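Local coordinates for protein PlyP35 (Listeria phage P35, PDB 6S3Y) that probably binds the cell wall of Listeria as the C-terminal targeting domain of a phage endolysin, bringing the hydrolase to its substrate, at residues G34-L39 and N79-A84; K26-W31 and G49-G54; I10-Y15 and L102-K107; G96-N101 and K127-P132. All blocks are in the same frame, centred on the assembly; numbering follows the deposited sequence.

Interaction 1: residues G34-L39 and N79-A84; sequences GTKVKL and NATINA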
loop_
_atom_site.group_PDB
_atom_site.type_symbol
_atom_site.label_atom_id
_atom_site.label_comp_id
_atom_site.label_asym_id
_atom_site.label_seq_id
_atom_site.Cartn_x
_atom_site.Cartn_y
_atom_site.Cartn_z
ATOM N N GLY A 34 3.854 11.615 5.263
ATOM C CA GLY A 34 3.726 13.059 5.560
ATOM C C GLY A 34 3.364 13.921 4.357
ATOM O O GLY A 34 3.064 15.094 4.574
ATOM N N THR A 35 3.331 13.388 3.136
ATOM C CA THR A 35 2.897 14.171 1.948
ATOM C C THR A 35 1.485 14.716 2.203
ATOM O O THR A 35 0.655 13.973 2.733
ATOM C CB THR A 35 2.912 13.344 0.672
ATOM O OG1 THR A 35 4.221 12.805 0.523
ATOM C CG2 THR A 35 2.557 14.155 -0.557
ATOM N N LYS A 36 1.227 15.975 1.841
ATOM C CA LYS A 36 -0.112 16.595 1.958
ATOM C C LYS A 36 -0.794 16.534 0.586
ATOM O O LYS A 36 -0.146 16.862 -0.421
ATOM C CB LYS A 36 -0.013 18.020 2.512
ATOM C CG LYS A 36 0.522 18.030 3.942
ATOM C CD LYS A 36 0.387 19.362 4.621
ATOM C CE LYS A 36 0.728 19.205 6.083
ATOM N NZ LYS A 36 0.381 20.442 6.785
ATOM N N VAL A 37 -2.062 16.107 0.572
ATOM C CA VAL A 37 -2.797 15.834 -0.695
ATOM C C VAL A 37 -4.228 16.313 -0.545
ATOM O O VAL A 37 -4.702 16.592 0.601
ATOM C CB VAL A 37 -2.732 14.329 -1.041
ATOM C CG1 VAL A 37 -1.304 13.874 -1.291
ATOM C CG2 VAL A 37 -3.364 13.451 0.032
ATOM N N LYS A 38 -4.937 16.349 -1.679
ATOM C CA LYS A 38 -6.400 16.554 -1.696
ATOM C C LYS A 38 -7.042 15.264 -2.230
ATOM O O LYS A 38 -6.566 14.737 -3.240
ATOM C CB LYS A 38 -6.737 17.774 -2.551
ATOM C CG LYS A 38 -8.246 18.103 -2.607
ATOM C CD LYS A 38 -8.615 19.218 -3.570
ATOM C CE LYS A 38 -8.290 18.914 -5.021
ATOM N NZ LYS A 38 -8.296 20.143 -5.837
ATOM N N LEU A 39 -8.083 14.799 -1.555
ATOM C CA LEU A 39 -8.733 13.504 -1.842
ATOM C C LEU A 39 -10.246 13.701 -1.722
ATOM O O LEU A 39 -10.675 14.693 -1.134
ATOM C CB LEU A 39 -8.248 12.435 -0.849
ATOM C CG LEU A 39 -6.782 12.026 -0.947
ATOM C CD1 LEU A 39 -6.397 11.121 0.207
ATOM C CD2 LEU A 39 -6.423 11.355 -2.255
ATOM N N ASN A 79 -8.686 17.549 2.819
ATOM C CA ASN A 79 -7.219 17.761 2.808
ATOM C C ASN A 79 -6.657 16.714 3.769
ATOM O O ASN A 79 -7.237 16.566 4.863
ATOM C CB ASN A 79 -6.884 19.207 3.117
ATOM C CG ASN A 79 -7.758 20.165 2.340
ATOM O OD1 ASN A 79 -7.761 20.217 1.101
ATOM N ND2 ASN A 79 -8.556 20.902 3.088
ATOM N N ALA A 80 -5.649 15.967 3.340
ATOM C CA ALA A 80 -5.151 14.815 4.117
ATOM C C ALA A 80 -3.633 14.760 4.074
ATOM O O ALA A 80 -3.030 15.262 3.091
ATOM C CB ALA A 80 -5.739 13.511 3.603
ATOM N N THR A 81 -3.059 14.126 5.089
ATOM C CA THR A 81 -1.623 13.808 5.189
ATOM C C THR A 81 -1.444 12.301 5.020
ATOM O O THR A 81 -2.186 11.556 5.640
ATOM C CB THR A 81 -1.079 14.307 6.542
ATOM O OG1 THR A 81 -1.300 15.716 6.544
ATOM C CG2 THR A 81 0.394 13.980 6.732
ATOM N N ILE A 82 -0.516 11.878 4.185
ATOM C CA ILE A 82 -0.255 10.432 3.955
ATOM C C ILE A 82 0.380 9.814 5.200
ATOM O O ILE A 82 1.381 10.359 5.741
ATOM C CB ILE A 82 0.578 10.219 2.683
ATOM C CG1 ILE A 82 -0.143 10.800 1.472
ATOM C CG2 ILE A 82 0.918 8.752 2.489
ATOM C CD1 ILE A 82 -1.633 10.407 1.398
ATOM N N ASN A 83 -0.198 8.700 5.628
ATOM C CA ASN A 83 0.316 7.782 6.681
ATOM C C ASN A 83 0.822 6.513 5.995
ATOM O O ASN A 83 -0.005 5.666 5.603
ATOM C CB ASN A 83 -0.781 7.525 7.716
ATOM C CG ASN A 83 -0.358 6.542 8.775
ATOM O OD1 ASN A 83 0.572 6.803 9.511
ATOM N ND2 ASN A 83 -1.010 5.397 8.845
ATOM N N ALA A 84 2.116 6.414 5.796
ATOM C CA ALA A 84 2.773 5.290 5.105
ATOM C C ALA A 84 2.660 4.006 5.945
ATOM O O ALA A 84 2.993 4.039 7.108
ATOM C CB ALA A 84 4.201 5.638 4.766
#

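Interaction 2: residues K26-W31 and G49-G54; sequences KSVRQW and GVVKDG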
loop_
_atom_site.group_PDB
_atom_site.type_symbol
_atom_site.label_atom_id
_atom_site.label_comp_id
_atom_site.label_asym_id
_atom_site.label_seq_id
_atom_site.Cartn_x
_atom_site.Cartn_y
_atom_site.Cartn_z
ATOM N N LYS A 26 -1.580 -0.708 -10.558
ATOM C CA LYS A 26 -0.294 0.019 -10.723
ATOM C C LYS A 26 -0.331 1.237 -9.814
ATOM O O LYS A 26 -1.412 1.793 -9.615
ATOM C CB LYS A 26 -0.099 0.445 -12.180
ATOM C CG LYS A 26 0.196 -0.705 -13.126
ATOM C CD LYS A 26 -0.030 -0.382 -14.564
ATOM C CE LYS A 26 0.509 -1.483 -15.452
ATOM N NZ LYS A 26 0.468 -1.068 -16.873
ATOM N N SER A 27 0.820 1.649 -9.307
ATOM C CA SER A 27 0.950 2.864 -8.476
ATOM C C SER A 27 0.907 4.092 -9.392
ATOM O O SER A 27 1.745 4.212 -10.274
ATOM C CB SER A 27 2.196 2.820 -7.640
ATOM O OG SER A 27 2.085 1.787 -6.666
ATOM N N VAL A 28 -0.079 4.950 -9.210
ATOM C CA VAL A 28 -0.079 6.313 -9.825
ATOM C C VAL A 28 0.928 7.172 -9.049
ATOM O O VAL A 28 1.696 7.891 -9.687
ATOM C CB VAL A 28 -1.496 6.905 -9.811
ATOM C CG1 VAL A 28 -1.495 8.338 -10.283
ATOM C CG2 VAL A 28 -2.441 6.067 -10.654
ATOM N N ARG A 29 0.915 7.088 -7.721
ATOM C CA ARG A 29 1.929 7.707 -6.832
ATOM C C ARG A 29 2.251 6.736 -5.692
ATOM O O ARG A 29 1.332 6.054 -5.206
ATOM C CB ARG A 29 1.442 9.016 -6.194
ATOM C CG ARG A 29 1.216 10.143 -7.183
ATOM C CD ARG A 29 2.472 10.747 -7.743
ATOM N NE ARG A 29 2.184 11.902 -8.592
ATOM C CZ ARG A 29 1.970 11.847 -9.900
ATOM N NH1 ARG A 29 1.987 10.698 -10.543
ATOM N NH2 ARG A 29 1.758 12.940 -10.603
ATOM N N GLN A 30 3.505 6.723 -5.258
ATOM C CA GLN A 30 3.937 6.186 -3.963
ATOM C C GLN A 30 4.366 7.395 -3.150
ATOM O O GLN A 30 5.519 7.822 -3.269
ATOM C CB GLN A 30 4.976 5.088 -4.206
ATOM C CG GLN A 30 4.326 3.811 -4.718
ATOM C CD GLN A 30 5.269 2.651 -4.880
ATOM O OE1 GLN A 30 6.421 2.704 -4.472
ATOM N NE2 GLN A 30 4.780 1.602 -5.531
ATOM N N TRP A 31 3.428 7.948 -2.397
ATOM C CA TRP A 31 3.608 9.211 -1.662
ATOM C C TRP A 31 4.373 8.933 -0.366
ATOM O O TRP A 31 3.871 8.157 0.478
ATOM C CB TRP A 31 2.256 9.856 -1.354
ATOM C CG TRP A 31 1.609 10.613 -2.477
ATOM C CD1 TRP A 31 2.183 11.463 -3.379
ATOM C CD2 TRP A 31 0.193 10.659 -2.742
ATOM N NE1 TRP A 31 1.230 12.001 -4.201
ATOM C CE2 TRP A 31 -0.002 11.546 -3.816
ATOM C CE3 TRP A 31 -0.922 10.043 -2.158
ATOM C CZ2 TRP A 31 -1.264 11.821 -4.330
ATOM C CZ3 TRP A 31 -2.171 10.328 -2.650
ATOM C CH2 TRP A 31 -2.336 11.206 -3.717
ATOM N N GLY A 49 -8.498 10.568 -5.789
ATOM C CA GLY A 49 -8.105 11.931 -6.148
ATOM C C GLY A 49 -7.482 11.956 -7.517
ATOM O O GLY A 49 -7.413 10.885 -8.167
ATOM N N VAL A 50 -7.031 13.139 -7.924
ATOM C CA VAL A 50 -6.399 13.358 -9.236
ATOM C C VAL A 50 -5.034 14.010 -9.012
ATOM O O VAL A 50 -4.901 14.784 -8.074
ATOM C CB VAL A 50 -7.344 14.207 -10.094
ATOM C CG1 VAL A 50 -6.696 14.643 -11.389
ATOM C CG2 VAL A 50 -8.614 13.422 -10.393
ATOM N N VAL A 51 -4.069 13.651 -9.855
ATOM C CA VAL A 51 -2.722 14.268 -9.942
ATOM C C VAL A 51 -2.469 14.586 -11.424
ATOM O O VAL A 51 -3.243 14.097 -12.294
ATOM C CB VAL A 51 -1.756 13.224 -9.345
ATOM C CG1 VAL A 51 -1.404 12.150 -10.304
ATOM C CG2 VAL A 51 -0.720 13.746 -8.430
ATOM N N LYS A 52 -1.431 15.348 -11.715
ATOM C CA LYS A 52 -1.030 15.672 -13.111
ATOM C C LYS A 52 0.182 14.837 -13.489
ATOM O O LYS A 52 1.180 14.933 -12.774
ATOM C CB LYS A 52 -0.665 17.156 -13.249
ATOM C CG LYS A 52 -1.728 18.129 -12.786
ATOM C CD LYS A 52 -3.056 18.036 -13.521
ATOM C CE LYS A 52 -3.203 19.012 -14.677
ATOM N NZ LYS A 52 -2.329 18.640 -15.816
ATOM N N ASP A 53 0.096 14.045 -14.554
ATOM C CA ASP A 53 1.275 13.447 -15.232
ATOM C C ASP A 53 1.463 14.221 -16.539
ATOM O O ASP A 53 0.715 13.944 -17.509
ATOM C CB ASP A 53 1.117 11.944 -15.462
ATOM C CG ASP A 53 1.233 11.084 -14.213
ATOM O OD1 ASP A 53 1.758 11.553 -13.183
ATOM O OD2 ASP A 53 0.844 9.915 -14.303
ATOM N N GLY A 54 2.365 15.212 -16.520
ATOM C CA GLY A 54 2.488 16.218 -17.593
ATOM C C GLY A 54 1.240 17.079 -17.661
ATOM O O GLY A 54 0.886 17.693 -16.641
#

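Interaction 3: residues I10-Y15 and L102-K107; sequences IKDVGY and LKRGFK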
loop_
_atom_site.group_PDB
_atom_site.type_symbol
_atom_site.label_atom_id
_atom_site.label_comp_id
_atom_site.label_asym_id
_atom_site.label_seq_id
_atom_site.Cartn_x
_atom_site.Cartn_y
_atom_site.Cartn_z
ATOM N N ILE A 10 9.849 -2.639 4.350
ATOM C CA ILE A 10 8.554 -2.089 3.880
ATOM C C ILE A 10 8.795 -0.595 3.580
ATOM O O ILE A 10 9.445 0.095 4.402
ATOM C CB ILE A 10 7.433 -2.370 4.892
ATOM C CG1 ILE A 10 6.777 -3.733 4.631
ATOM C CG2 ILE A 10 6.370 -1.266 4.871
ATOM C CD1 ILE A 10 7.739 -4.886 4.547
ATOM N N LYS A 11 8.302 -0.128 2.440
ATOM C CA LYS A 11 8.574 1.254 1.947
ATOM C C LYS A 11 7.995 2.297 2.903
ATOM O O LYS A 11 7.027 2.000 3.650
ATOM C CB LYS A 11 8.024 1.470 0.541
ATOM C CG LYS A 11 8.721 0.665 -0.542
ATOM C CD LYS A 11 8.055 0.880 -1.910
ATOM C CE LYS A 11 8.839 0.223 -3.015
ATOM N NZ LYS A 11 8.111 0.240 -4.293
ATOM N N ASP A 12 8.533 3.509 2.805
ATOM C CA ASP A 12 8.119 4.688 3.605
ATOM C C ASP A 12 7.016 5.448 2.863
ATOM O O ASP A 12 6.997 6.715 2.948
ATOM C CB ASP A 12 9.347 5.590 3.838
ATOM C CG ASP A 12 9.118 6.621 4.934
ATOM O OD1 ASP A 12 8.511 6.256 5.971
ATOM O OD2 ASP A 12 9.498 7.765 4.697
ATOM N N VAL A 13 6.099 4.735 2.190
ATOM C CA VAL A 13 5.082 5.366 1.279
ATOM C C VAL A 13 3.668 4.846 1.574
ATOM O O VAL A 13 3.513 3.730 2.175
ATOM C CB VAL A 13 5.438 5.132 -0.197
ATOM C CG1 VAL A 13 6.856 5.613 -0.511
ATOM C CG2 VAL A 13 5.256 3.663 -0.598
ATOM N N GLY A 14 2.676 5.642 1.179
ATOM C CA GLY A 14 1.283 5.207 0.930
ATOM C C GLY A 14 1.075 4.949 -0.547
ATOM O O GLY A 14 1.758 5.570 -1.388
ATOM N N TYR A 15 0.125 4.078 -0.880
ATOM C CA TYR A 15 -0.031 3.536 -2.248
ATOM C C TYR A 15 -1.259 4.184 -2.895
ATOM O O TYR A 15 -2.381 3.887 -2.484
ATOM C CB TYR A 15 -0.077 2.006 -2.167
ATOM C CG TYR A 15 1.181 1.464 -1.555
ATOM C CD1 TYR A 15 2.320 1.269 -2.317
ATOM C CD2 TYR A 15 1.251 1.243 -0.191
ATOM C CE1 TYR A 15 3.492 0.832 -1.732
ATOM C CE2 TYR A 15 2.427 0.799 0.404
ATOM C CZ TYR A 15 3.548 0.595 -0.374
ATOM O OH TYR A 15 4.720 0.187 0.201
ATOM N N LEU A 102 1.603 -3.721 8.198
ATOM C CA LEU A 102 3.068 -3.668 8.389
ATOM C C LEU A 102 3.519 -2.197 8.464
ATOM O O LEU A 102 3.317 -1.443 7.487
ATOM C CB LEU A 102 3.747 -4.412 7.248
ATOM C CG LEU A 102 3.364 -5.886 7.118
ATOM C CD1 LEU A 102 4.030 -6.536 5.904
ATOM C CD2 LEU A 102 3.758 -6.650 8.365
ATOM N N LYS A 103 4.139 -1.815 9.575
ATOM C CA LYS A 103 4.627 -0.432 9.828
ATOM C C LYS A 103 5.619 -0.045 8.744
ATOM O O LYS A 103 6.375 -0.929 8.256
ATOM C CB LYS A 103 5.237 -0.321 11.237
ATOM C CG LYS A 103 4.706 0.803 12.083
ATOM C CD LYS A 103 5.569 1.128 13.314
ATOM C CE LYS A 103 4.879 2.188 14.140
ATOM N NZ LYS A 103 4.853 3.515 13.469
ATOM N N ARG A 104 5.618 1.227 8.336
ATOM C CA ARG A 104 6.688 1.732 7.432
ATOM C C ARG A 104 8.037 1.326 8.035
ATOM O O ARG A 104 8.178 1.459 9.230
ATOM C CB ARG A 104 6.578 3.245 7.234
ATOM C CG ARG A 104 6.650 4.046 8.521
ATOM C CD ARG A 104 6.163 5.462 8.208
ATOM N NE ARG A 104 7.055 6.466 8.823
ATOM C CZ ARG A 104 6.798 7.088 9.926
ATOM N NH1 ARG A 104 5.633 6.911 10.544
ATOM N NH2 ARG A 104 7.675 7.949 10.389
ATOM N N GLY A 105 8.956 0.835 7.218
ATOM C CA GLY A 105 10.303 0.425 7.659
ATOM C C GLY A 105 10.342 -0.955 8.298
ATOM O O GLY A 105 11.433 -1.370 8.685
ATOM N N PHE A 106 9.221 -1.673 8.384
ATOM C CA PHE A 106 9.196 -3.085 8.861
ATOM C C PHE A 106 10.294 -3.881 8.155
ATOM O O PHE A 106 10.341 -3.851 6.916
ATOM C CB PHE A 106 7.831 -3.741 8.620
ATOM C CG PHE A 106 7.713 -5.152 9.150
ATOM C CD1 PHE A 106 7.339 -5.376 10.466
ATOM C CD2 PHE A 106 7.988 -6.247 8.338
ATOM C CE1 PHE A 106 7.249 -6.670 10.972
ATOM C CE2 PHE A 106 7.876 -7.535 8.834
ATOM C CZ PHE A 106 7.516 -7.747 10.153
ATOM N N LYS A 107 11.123 -4.579 8.924
ATOM C CA LYS A 107 12.229 -5.418 8.393
ATOM C C LYS A 107 11.770 -6.878 8.382
ATOM O O LYS A 107 11.363 -7.375 9.430
ATOM C CB LYS A 107 13.497 -5.241 9.244
ATOM C CG LYS A 107 14.023 -3.805 9.374
ATOM C CD LYS A 107 14.292 -3.152 8.035
ATOM C CE LYS A 107 14.966 -1.789 8.110
ATOM N NZ LYS A 107 14.047 -0.707 8.553
#

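Interaction 4: residues G96-N101 and K127-P132; sequences GGDFIN and KTFYIP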
loop_
_atom_site.group_PDB
_atom_site.type_symbol
_atom_site.label_atom_id
_atom_site.label_comp_id
_atom_site.label_asym_id
_atom_site.label_seq_id
_atom_site.Cartn_x
_atom_site.Cartn_y
_atom_site.Cartn_z
ATOM N N GLY A 96 -9.210 -8.305 2.168
ATOM C CA GLY A 96 -9.876 -8.826 3.376
ATOM C C GLY A 96 -9.246 -10.138 3.844
ATOM O O GLY A 96 -7.999 -10.320 3.678
ATOM N N GLY A 97 -10.057 -11.025 4.410
ATOM C CA GLY A 97 -9.554 -12.222 5.105
ATOM C C GLY A 97 -8.717 -11.793 6.294
ATOM O O GLY A 97 -9.046 -10.771 6.935
ATOM N N ASP A 98 -7.650 -12.515 6.586
ATOM C CA ASP A 98 -6.717 -12.168 7.679
ATOM C C ASP A 98 -5.576 -11.360 7.033
ATOM O O ASP A 98 -4.889 -11.872 6.129
ATOM C CB ASP A 98 -6.297 -13.449 8.391
ATOM C CG ASP A 98 -5.707 -13.241 9.773
ATOM O OD1 ASP A 98 -5.693 -12.099 10.240
ATOM O OD2 ASP A 98 -5.233 -14.227 10.348
ATOM N N PHE A 99 -5.434 -10.093 7.431
ATOM C CA PHE A 99 -4.358 -9.226 6.914
ATOM C C PHE A 99 -3.725 -8.508 8.099
ATOM O O PHE A 99 -4.410 -8.286 9.105
ATOM C CB PHE A 99 -4.895 -8.300 5.820
ATOM C CG PHE A 99 -5.944 -7.312 6.266
ATOM C CD1 PHE A 99 -5.577 -6.098 6.843
ATOM C CD2 PHE A 99 -7.293 -7.584 6.135
ATOM C CE1 PHE A 99 -6.548 -5.170 7.207
ATOM C CE2 PHE A 99 -8.260 -6.679 6.545
ATOM C CZ PHE A 99 -7.886 -5.457 7.055
ATOM N N ILE A 100 -2.451 -8.172 7.947
ATOM C CA ILE A 100 -1.630 -7.492 8.992
ATOM C C ILE A 100 -1.133 -6.167 8.407
ATOM O O ILE A 100 -0.577 -6.178 7.303
ATOM C CB ILE A 100 -0.478 -8.404 9.438
ATOM C CG1 ILE A 100 -1.002 -9.757 9.971
ATOM C CG2 ILE A 100 0.398 -7.690 10.446
ATOM C CD1 ILE A 100 0.095 -10.799 10.178
ATOM N N ASN A 101 -1.338 -5.089 9.159
ATOM C CA ASN A 101 -0.764 -3.747 8.906
ATOM C C ASN A 101 0.738 -3.836 9.209
ATOM O O ASN A 101 1.073 -4.074 10.379
ATOM C CB ASN A 101 -1.490 -2.686 9.738
ATOM C CG ASN A 101 -0.962 -1.286 9.482
ATOM O OD1 ASN A 101 0.247 -1.095 9.451
ATOM N ND2 ASN A 101 -1.842 -0.302 9.299
ATOM N N LYS A 127 0.938 -19.683 10.064
ATOM C CA LYS A 127 0.414 -19.412 8.713
ATOM C C LYS A 127 1.345 -18.539 7.901
ATOM O O LYS A 127 1.983 -17.687 8.523
ATOM C CB LYS A 127 -0.787 -18.515 8.897
ATOM C CG LYS A 127 -2.019 -19.081 8.260
ATOM C CD LYS A 127 -3.284 -18.294 8.223
ATOM C CE LYS A 127 -3.601 -17.202 9.219
ATOM N NZ LYS A 127 -4.978 -16.772 8.884
ATOM N N THR A 128 1.287 -18.715 6.591
ATOM C CA THR A 128 2.019 -17.898 5.606
ATOM C C THR A 128 1.159 -16.667 5.288
ATOM O O THR A 128 -0.047 -16.854 5.002
ATOM C CB THR A 128 2.306 -18.700 4.333
ATOM O OG1 THR A 128 2.921 -19.919 4.741
ATOM C CG2 THR A 128 3.207 -17.937 3.386
ATOM N N PHE A 129 1.750 -15.477 5.326
ATOM C CA PHE A 129 1.134 -14.267 4.740
ATOM C C PHE A 129 1.893 -13.919 3.455
ATOM O O PHE A 129 3.001 -14.443 3.219
ATOM C CB PHE A 129 1.095 -13.139 5.768
ATOM C CG PHE A 129 0.111 -13.366 6.878
ATOM C CD1 PHE A 129 0.378 -14.287 7.887
ATOM C CD2 PHE A 129 -1.115 -12.692 6.903
ATOM C CE1 PHE A 129 -0.551 -14.525 8.884
ATOM C CE2 PHE A 129 -2.024 -12.900 7.929
ATOM C CZ PHE A 129 -1.740 -13.829 8.902
ATOM N N TYR A 130 1.266 -13.091 2.616
ATOM C CA TYR A 130 1.812 -12.724 1.288
ATOM C C TYR A 130 1.842 -11.205 1.167
ATOM O O TYR A 130 0.888 -10.533 1.619
ATOM C CB TYR A 130 0.972 -13.364 0.176
ATOM C CG TYR A 130 0.924 -14.865 0.276
ATOM C CD1 TYR A 130 1.984 -15.638 -0.169
ATOM C CD2 TYR A 130 -0.171 -15.497 0.845
ATOM C CE1 TYR A 130 1.959 -17.018 -0.043
ATOM C CE2 TYR A 130 -0.202 -16.879 0.986
ATOM C CZ TYR A 130 0.842 -17.637 0.505
ATOM O OH TYR A 130 0.800 -18.987 0.652
ATOM N N ILE A 131 2.932 -10.717 0.573
ATOM C CA ILE A 131 3.154 -9.274 0.290
ATOM C C ILE A 131 3.566 -9.163 -1.176
ATOM O O ILE A 131 4.427 -9.895 -1.651
ATOM C CB ILE A 131 4.166 -8.658 1.278
ATOM C CG1 ILE A 131 4.252 -7.138 1.096
ATOM C CG2 ILE A 131 5.524 -9.337 1.189
ATOM C CD1 ILE A 131 5.093 -6.424 2.161
ATOM N N PRO A 132 2.949 -8.243 -1.947
ATOM C CA PRO A 132 3.362 -8.001 -3.332
ATOM C C PRO A 132 4.666 -7.187 -3.398
ATOM O O PRO A 132 4.970 -6.430 -2.474
ATOM C CB PRO A 132 2.165 -7.236 -3.897
ATOM C CG PRO A 132 1.625 -6.470 -2.702
ATOM C CD PRO A 132 1.828 -7.387 -1.523
#

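Interaction 1: residues G34-L39 and N79-A84
The flat groups that meet between Val37 and Ala80 are peptide groups, and each donates to the other's carbonyl oxygen. Val37 N lies nearly along the C=O axis of Ala80, 2.8 Å from Ala80 O. Ala80 N returns a bond to Val37 O at 3.0 Å, tilted from the carbonyl plane. These two residues are an antiparallel hydrogen-bonded pair. Lys36 with Thr81 and Lys38 with Asn79 are the non-hydrogen-bonded pairs beside it, where CA-H groups of Thr81, Lys36 and Asn79 approach carbonyl oxygens. Ahead of strand 36-39, Thr35 O accepts from Ile82 N at 2.8 Å, and Gly34 N reaches Ile82 O at 2.8 Å. Gly34, in the loop that leads into the strand, has a positive phi, which favours glycine.

The two faces of the sheet differ. On one, the side chains of Val37 and Ile82 cross at about a right angle, with Val37 CG2 3.8 Å from Ile82 CD1. With chi1 at -63°, CG2 sits between the backbone N and the carbonyl carbon, which puts it over the partner strand. Leu39 CD1 adds an apolar contact to Ala80 CB at 4.2 Å. Trp31 and Ile62 cover this face further on.

The other face carries Lys36 and Thr81, side by side and pointing the same way. Lys36 CG lies 3.9 Å from Thr81 OG1, while Thr81 CG2 turns toward Gly34 O at 3.6 Å. This side is more open to solvent.

The short strand segments run at 131° to each other, as in a curled, twisted antiparallel sheet. Consistent with the family's SH3 clan, strand 36-41 in the first cell wall binding range pairs with strand 78-89 in the second.

Interaction 2: residues K26-W31 and G49-G54
A classic beta bulge brings Val28 and Arg29 against Val51 and Asp53. Both bulge residues face Phe16 on the neighbouring strand 6-17, and the chain turns a corner at Val28. The side chains of Val28 and Arg29 therefore both start toward the 49-54 segment.

Arg29 carries the contact. Its chain bends at chi2 (-73°), and the guanidinium ends beside Asp53. NH1 and NH2 both grip one oxygen, Asp53 OD1, at 2.8 Å from NH1 and 2.9 Å from NH2. NH1 meets the syn lone pair of OD1, while NH2 meets the oxygen nearly along its C-O bond. The guanidinium and carboxylate planes are only 25° apart, so this salt bridge is almost flat. NH1 also donates to Val28 O at 2.9 Å, which should limit rotation of the group.

The two strands belong to different sheets of what is probably an SH3-like unit. Strand 27-32 pairs with 6-17, and strand 46-53 lies between 36-41 and 56-63. Their short axes pass 10.9 Å apart, and the gap is bridged mainly by side chains. Lys52 O also lies near the guanidinium edge.

Val51 packs against one face of the guanidinium. Its CG1 is 3.3 Å from Arg29 NH2, offset toward the rim of the group. The same methyl touches Val28 CG1 at 3.8 Å, as the two valines slide past each other in opposite directions. At its near end, Arg29 CB lies over one face of the Trp31 ring, a ring that also stacks with Phe16.

Interaction 3: residues I10-Y15 and L102-K107
Ile10 N donates to Phe106 O at 2.9 Å, lying in the carbonyl plane. Gly105 N answers with a bond to Ile10 O at 3.0 Å, but it approaches from 41° above the carbonyl plane and is more bent. These two bonds tie the end of a type II turn, Lys103 to Phe106, to the chain at Ile10. The turn itself is closed by Phe106 N and Lys103 O, 2.9 Å apart. Gly105 has the positive phi that suits its place in such a turn.

The charged pair is weaker. Arg104 NE and Asp12 OD1 are 3.2 Å apart, in a salt bridge with a weak, bent hydrogen bond. The two side chains lie side by side and point the same way, with the carboxylate and guanidinium planes 41° apart. Arg104 CG sits between the backbone N and the carbonyl carbon (chi1 58°), which carries the chain past the carboxylate.

The packing centres on Ile10. Its CG2 methyl reaches into the turn, 3.4 Å from Lys103 O. The side chains of Ile10 and Leu102 cross at about a right angle, with Ile10 CG1 4.1 Å from Leu102 CB. Ile10 CD1 approaches the Phe106 ring at its edge, 4.0 Å from Phe106 CD2. Leu102 CD2 lies over the centre of one face of that same ring.

Around this contact the structure is all strand and loop. Ile10 and Leu102 both pack on Ile131 of strand 128-132. Ile10 also touches Ala86, and Leu102 touches Cys88, both on strand 78-89. Asp12 and Arg104 both touch His33 in the loop after strand 27-32.

Interaction 4: residues G96-N101 and K127-P132
Ile100 and Phe129 form the tight part of this contact, and Asp98 with Lys127 the more open part. The CD1 methyl of Ile100 sits over the centre of one face of the Phe129 ring, 3.7 Å from the centroid and 11° off the ring normal. This is a CH-pi contact. In Ile100, chi1 of -57° sends CG1 out over the ring, and the CG1-CD1 bond runs across the face rather than down onto it. Asp98 O also comes near, 3.5 Å from Phe129 CE2, at a slant that is neither over the face nor at the edge. Cys88 and Asp90 also touch the Phe129 side chain, which is buried.

Both segments lie in the second cell wall binding range, whose clan suggests an SH3-like fold. Strand 99-103 pairs with 78-89, while 128-132 forms a two-stranded antiparallel sheet with 117-121. No backbone hydrogen bond joins the two segments, and the nearest CA atoms, those of Phe99 and Phe129, are 7.8 Å apart. The contact is made by side chains and Asp98 O.

Toward solvent, Lys127 NZ donates to Asp98 OD2 at 2.9 Å, on the oxygen's anti lone pair, the side away from OD1. The lysine chain is bent at chi3 (-25°), well away from a staggered angle. Neither charge is confined to this pair, which would be expected to favour the charged forms: Asp98 OD2 also meets Arg125 in a salt bridge, and Lys127 NZ meets Asp90.

Overall arrangement
Interactions 1, 2 and 3 meet around strand 27-32. Trp31 CZ2 of interaction 2 lies 3.7 Å from Val37 CG1 of interaction 1, and Trp31 O probably accepts a hydrogen bond from Gly14 N of interaction 3. Interaction 3 also touches interaction 1 directly, with Ala84 CB 3.3 Å from Val13 O. Its link to interaction 4 is through Ile131 CD1, which is 3.9 Å from both Ile10 CD1 and Leu102 CD1. Interactions 1 and 4 have centres about 25 Å apart, on opposite sides of the chain's centre. Interactions 1 and 3 join segments from both cell wall binding ranges, while interactions 2 and 4 each stay within one.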